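Local coordinates for protein translation initiation factor eIF-2B (Pyrococcus horikoshii, PDB 1VB5) that is a regulatory subunit of archaeal initiation factor 2B, thought to take part in exchanging GDP for GTP on initiation factor 2, at residues D111-I125 and M171-G184. Residues are numbered along the deposited sequence; the frame is centred on the assembly and turned at random.
Sequences DVIITHSFSSTVLEI and MGLFCREASIAIVG
I114 packs on A181 of the neighbouring parallel strand and on A178 just before that strand. With CG1 anti to the backbone N (chi1 -174°), its CD1 runs out to the backbone at F174 and C175, while CG2 stays back against the two alanine methyls, 3.6 Å from A181 CB; residues this small let the branched chain lie close. On the other face I113 CG1 lies beside I180 CG2 along the sheet. There I182 CG2 packs against V122 CG1 at 4.0 Å and, more loosely, I125 CD1 of helix 120-131. Farther along, M171 SD sits over a face of the H116 ring, 4.4 Å from its centroid; ND1 hydrogen-bonds T141 OG1 and NE2 hydrogen-bonds A198 O, fixing the ring's rotation.

The strands are joined by I114 N to I180 O and I182 N to I114 O, both 3.1 Å. Just past these, the T115 hydroxyl OG1 donates to I182 O (2.7 Å) in the carbonyl plane. At the opposite end S179 N reaches V112 O, and S179 OG accepts from V112 N (3.0 Å, 166°). S179 OG also lies implausibly close to D111 OD1, 2.4 Å, leaving that bond's strength doubtful.

S119 OG N-caps helix 120-131 by accepting from V122 N. In this Rossmann-like sheet, strand 111-115 lies between strands 136-141 and 180-183, with helix 120-131 on the I113 face and, on the I114 side, helices 171-175 and 200-209, tied together by the C175–C207 disulfide.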
loop_
_atom_site.group_PDB
_atom_site.type_symbol
_atom_site.label_atom_id
_atom_site.label_comp_id
_atom_site.label_asym_id
_atom_site.label_seq_id
_atom_site.Cartn_x
_atom_site.Cartn_y
_atom_site.Cartn_z
ATOM N N ASP B 111 16.407 13.208 -12.230
ATOM C CA ASP B 111 15.248 12.340 -12.016
ATOM C C ASP B 111 15.063 11.935 -10.557
ATOM O O ASP B 111 16.016 11.871 -9.779
ATOM C CB ASP B 111 15.379 11.037 -12.817
ATOM C CG ASP B 111 14.640 11.065 -14.147
ATOM O OD1 ASP B 111 13.617 11.774 -14.279
ATOM O OD2 ASP B 111 15.076 10.335 -15.060
ATOM N N VAL B 112 13.814 11.665 -10.199
ATOM C CA VAL B 112 13.474 11.159 -8.882
ATOM C C VAL B 112 12.710 9.899 -9.271
ATOM O O VAL B 112 11.585 9.969 -9.760
ATOM C CB VAL B 112 12.565 12.104 -8.091
ATOM C CG1 VAL B 112 12.087 11.404 -6.814
ATOM C CG2 VAL B 112 13.337 13.378 -7.723
ATOM N N ILE B 113 13.374 8.797 -9.193
ATOM C CA ILE B 113 12.814 7.503 -9.573
ATOM C C ILE B 113 12.073 6.810 -8.432
ATOM O O ILE B 113 12.616 6.644 -7.344
ATOM C CB ILE B 113 13.932 6.552 -10.057
ATOM C CG1 ILE B 113 14.772 7.238 -11.139
ATOM C CG2 ILE B 113 13.328 5.258 -10.591
ATOM C CD1 ILE B 113 16.065 6.492 -11.471
ATOM N N ILE B 114 10.832 6.411 -8.677
ATOM C CA ILE B 114 10.070 5.712 -7.654
ATOM C C ILE B 114 9.903 4.281 -8.129
ATOM O O ILE B 114 9.700 4.031 -9.323
ATOM C CB ILE B 114 8.679 6.358 -7.412
ATOM C CG1 ILE B 114 7.990 5.668 -6.233
ATOM C CG2 ILE B 114 7.816 6.243 -8.656
ATOM C CD1 ILE B 114 6.792 6.434 -5.681
ATOM N N THR B 115 10.011 3.339 -7.200
ATOM C CA THR B 115 9.882 1.934 -7.539
ATOM C C THR B 115 9.190 1.205 -6.395
ATOM O O THR B 115 8.943 1.792 -5.339
ATOM C CB THR B 115 11.280 1.295 -7.823
ATOM O OG1 THR B 115 11.106 -0.024 -8.364
ATOM C CG2 THR B 115 12.112 1.220 -6.547
ATOM N N HIS B 116 8.886 -0.071 -6.608
ATOM C CA HIS B 116 8.187 -0.882 -5.616
ATOM C C HIS B 116 8.799 -2.279 -5.605
ATOM O O HIS B 116 9.226 -2.780 -6.643
ATOM C CB HIS B 116 6.690 -0.934 -5.980
ATOM C CG HIS B 116 5.869 -1.842 -5.115
ATOM N ND1 HIS B 116 5.825 -1.729 -3.742
ATOM C CD2 HIS B 116 5.044 -2.868 -5.434
ATOM C CE1 HIS B 116 5.012 -2.648 -3.252
ATOM N NE2 HIS B 116 4.524 -3.352 -4.257
ATOM N N SER B 117 8.862 -2.886 -4.423
ATOM C CA SER B 117 9.426 -4.220 -4.245
ATOM C C SER B 117 10.906 -4.285 -4.656
ATOM O O SER B 117 11.570 -3.255 -4.771
ATOM C CB SER B 117 8.613 -5.237 -5.045
ATOM O OG SER B 117 8.985 -6.559 -4.707
ATOM N N PHE B 118 11.414 -5.498 -4.866
ATOM C CA PHE B 118 12.807 -5.690 -5.259
ATOM C C PHE B 118 12.934 -6.406 -6.595
ATOM O O PHE B 118 12.303 -7.436 -6.828
ATOM C CB PHE B 118 13.576 -6.492 -4.201
ATOM C CG PHE B 118 15.008 -6.797 -4.596
ATOM C CD1 PHE B 118 15.970 -5.793 -4.601
ATOM C CD2 PHE B 118 15.372 -8.076 -5.019
ATOM C CE1 PHE B 118 17.279 -6.049 -5.024
ATOM C CE2 PHE B 118 16.677 -8.350 -5.446
ATOM C CZ PHE B 118 17.635 -7.331 -5.450
ATOM N N SER B 119 13.762 -5.845 -7.468
ATOM C CA SER B 119 14.019 -6.406 -8.786
ATOM C C SER B 119 15.496 -6.202 -9.099
ATOM O O SER B 119 15.948 -5.062 -9.205
ATOM C CB SER B 119 13.175 -5.689 -9.838
ATOM O OG SER B 119 13.678 -5.931 -11.140
ATOM N N SER B 120 16.246 -7.293 -9.239
ATOM C CA SER B 120 17.669 -7.180 -9.536
ATOM C C SER B 120 17.889 -6.434 -10.847
ATOM O O SER B 120 18.900 -5.761 -11.025
ATOM C CB SER B 120 18.325 -8.571 -9.591
ATOM O OG SER B 120 17.544 -9.477 -10.349
ATOM N N THR B 121 16.922 -6.528 -11.752
ATOM C CA THR B 121 17.018 -5.852 -13.040
ATOM C C THR B 121 16.892 -4.343 -12.861
ATOM O O THR B 121 17.682 -3.575 -13.416
ATOM C CB THR B 121 15.922 -6.364 -14.002
ATOM O OG1 THR B 121 16.144 -7.757 -14.268
ATOM C CG2 THR B 121 15.942 -5.594 -15.314
ATOM N N VAL B 122 15.902 -3.909 -12.086
ATOM C CA VAL B 122 15.724 -2.481 -11.853
ATOM C C VAL B 122 16.952 -1.955 -11.116
ATOM O O VAL B 122 17.414 -0.846 -11.375
ATOM C CB VAL B 122 14.454 -2.196 -11.018
ATOM C CG1 VAL B 122 14.394 -0.713 -10.637
ATOM C CG2 VAL B 122 13.217 -2.581 -11.817
ATOM N N LEU B 123 17.477 -2.759 -10.198
ATOM C CA LEU B 123 18.663 -2.380 -9.436
ATOM C C LEU B 123 19.874 -2.161 -10.359
ATOM O O LEU B 123 20.620 -1.197 -10.195
ATOM C CB LEU B 123 18.987 -3.461 -8.391
ATOM C CG LEU B 123 20.304 -3.287 -7.623
ATOM C CD1 LEU B 123 20.331 -1.922 -6.938
ATOM C CD2 LEU B 123 20.465 -4.408 -6.605
ATOM N N GLU B 124 20.070 -3.043 -11.337
ATOM C CA GLU B 124 21.197 -2.876 -12.250
ATOM C C GLU B 124 20.995 -1.688 -13.177
ATOM O O GLU B 124 21.966 -1.069 -13.623
ATOM C CB GLU B 124 21.446 -4.151 -13.057
ATOM C CG GLU B 124 22.102 -5.254 -12.235
ATOM C CD GLU B 124 23.291 -4.749 -11.419
ATOM O OE1 GLU B 124 24.195 -4.116 -12.009
ATOM O OE2 GLU B 124 23.324 -4.990 -10.190
ATOM N N ILE B 125 19.740 -1.363 -13.467
ATOM C CA ILE B 125 19.449 -0.209 -14.309
ATOM C C ILE B 125 19.903 1.026 -13.540
ATOM O O ILE B 125 20.580 1.904 -14.073
ATOM C CB ILE B 125 17.929 -0.061 -14.597
ATOM C CG1 ILE B 125 17.460 -1.169 -15.544
ATOM C CG2 ILE B 125 17.641 1.311 -15.202
ATOM C CD1 ILE B 125 15.969 -1.111 -15.868
ATOM N N MET B 171 2.585 5.313 -1.572
ATOM C CA MET B 171 2.914 5.416 -2.996
ATOM C C MET B 171 2.184 6.543 -3.719
ATOM O O MET B 171 2.753 7.179 -4.606
ATOM C CB MET B 171 2.646 4.085 -3.708
ATOM C CG MET B 171 3.588 2.982 -3.278
ATOM S SD MET B 171 3.485 1.505 -4.307
ATOM C CE MET B 171 1.826 0.892 -3.906
ATOM N N GLY B 172 0.933 6.788 -3.343
ATOM C CA GLY B 172 0.170 7.856 -3.970
ATOM C C GLY B 172 0.681 9.235 -3.599
ATOM O O GLY B 172 0.656 10.157 -4.414
ATOM N N LEU B 173 1.143 9.394 -2.363
ATOM C CA LEU B 173 1.670 10.679 -1.921
ATOM C C LEU B 173 2.995 10.984 -2.607
ATOM O O LEU B 173 3.323 12.141 -2.854
ATOM C CB LEU B 173 1.893 10.677 -0.410
ATOM C CG LEU B 173 0.648 10.752 0.468
ATOM C CD1 LEU B 173 0.994 10.259 1.868
ATOM C CD2 LEU B 173 0.118 12.192 0.487
ATOM N N PHE B 174 3.764 9.947 -2.914
ATOM C CA PHE B 174 5.046 10.180 -3.553
ATOM C C PHE B 174 5.171 10.093 -5.086
ATOM O O PHE B 174 6.179 10.568 -5.603
ATOM C CB PHE B 174 6.124 9.312 -2.890
ATOM C CG PHE B 174 6.474 9.750 -1.491
ATOM C CD1 PHE B 174 5.700 9.352 -0.403
ATOM C CD2 PHE B 174 7.564 10.586 -1.265
ATOM C CE1 PHE B 174 6.005 9.780 0.894
ATOM C CE2 PHE B 174 7.883 11.022 0.028
ATOM C CZ PHE B 174 7.100 10.617 1.110
ATOM N N CYS B 175 4.209 9.511 -5.824
ATOM C CA CYS B 175 4.361 9.494 -7.299
ATOM C C CYS B 175 4.516 10.986 -7.611
ATOM O O CYS B 175 5.330 11.379 -8.447
ATOM C CB CYS B 175 3.126 8.937 -8.089
ATOM S SG CYS B 175 3.020 7.149 -8.560
ATOM N N ARG B 176 3.742 11.801 -6.896
ATOM C CA ARG B 176 3.753 13.257 -7.031
ATOM C C ARG B 176 5.154 13.867 -7.099
ATOM O O ARG B 176 5.411 14.751 -7.913
ATOM C CB ARG B 176 2.993 13.890 -5.857
ATOM C CG ARG B 176 1.492 14.024 -6.085
ATOM C CD ARG B 176 0.699 14.114 -4.785
ATOM N NE ARG B 176 1.298 15.014 -3.804
ATOM C CZ ARG B 176 0.699 15.405 -2.682
ATOM N NH1 ARG B 176 -0.525 14.980 -2.392
ATOM N NH2 ARG B 176 1.325 16.218 -1.841
ATOM N N GLU B 177 6.051 13.396 -6.238
ATOM C CA GLU B 177 7.417 13.907 -6.192
ATOM C C GLU B 177 8.301 13.283 -7.273
ATOM O O GLU B 177 9.286 13.877 -7.699
ATOM C CB GLU B 177 8.031 13.614 -4.817
ATOM C CG GLU B 177 7.119 13.934 -3.642
ATOM C CD GLU B 177 6.889 15.424 -3.453
ATOM O OE1 GLU B 177 6.004 15.789 -2.646
ATOM O OE2 GLU B 177 7.597 16.230 -4.101
ATOM N N ALA B 178 7.947 12.080 -7.707
ATOM C CA ALA B 178 8.729 11.372 -8.713
ATOM C C ALA B 178 8.605 12.002 -10.086
ATOM O O ALA B 178 7.639 12.710 -10.363
ATOM C CB ALA B 178 8.292 9.913 -8.779
ATOM N N SER B 179 9.589 11.743 -10.941
ATOM C CA SER B 179 9.578 12.256 -12.306
ATOM C C SER B 179 9.447 11.062 -13.250
ATOM O O SER B 179 9.178 11.218 -14.446
ATOM C CB SER B 179 10.873 13.006 -12.606
ATOM O OG SER B 179 11.985 12.132 -12.521
ATOM N N ILE B 180 9.645 9.867 -12.701
ATOM C CA ILE B 180 9.549 8.643 -13.481
ATOM C C ILE B 180 9.483 7.434 -12.559
ATOM O O ILE B 180 10.063 7.432 -11.478
ATOM C CB ILE B 180 10.758 8.500 -14.446
ATOM C CG1 ILE B 180 10.603 7.245 -15.304
ATOM C CG2 ILE B 180 12.055 8.436 -13.659
ATOM C CD1 ILE B 180 11.625 7.156 -16.441
ATOM N N ALA B 181 8.755 6.413 -12.992
ATOM C CA ALA B 181 8.602 5.193 -12.221
ATOM C C ALA B 181 9.185 4.031 -13.021
ATOM O O ALA B 181 8.983 3.936 -14.235
ATOM C CB ALA B 181 7.123 4.943 -11.927
ATOM N N ILE B 182 9.913 3.157 -12.332
ATOM C CA ILE B 182 10.523 1.995 -12.955
ATOM C C ILE B 182 10.372 0.798 -12.031
ATOM O O ILE B 182 10.932 0.780 -10.937
ATOM C CB ILE B 182 12.036 2.217 -13.224
ATOM C CG1 ILE B 182 12.237 3.403 -14.168
ATOM C CG2 ILE B 182 12.647 0.963 -13.841
ATOM C CD1 ILE B 182 13.700 3.703 -14.487
ATOM N N VAL B 183 9.602 -0.195 -12.463
ATOM C CA VAL B 183 9.406 -1.399 -11.672
ATOM C C VAL B 183 9.785 -2.614 -12.510
ATOM O O VAL B 183 9.926 -2.520 -13.734
ATOM C CB VAL B 183 7.934 -1.549 -11.210
ATOM C CG1 VAL B 183 7.516 -0.321 -10.392
ATOM C CG2 VAL B 183 7.014 -1.726 -12.413
ATOM N N GLY B 184 9.968 -3.748 -11.848
ATOM C CA GLY B 184 10.316 -4.964 -12.555
ATOM C C GLY B 184 9.049 -5.694 -12.953
ATOM O O GLY B 184 7.974 -5.089 -13.027
HETATM O O HOH W 1 9.209 -4.276 -9.028
#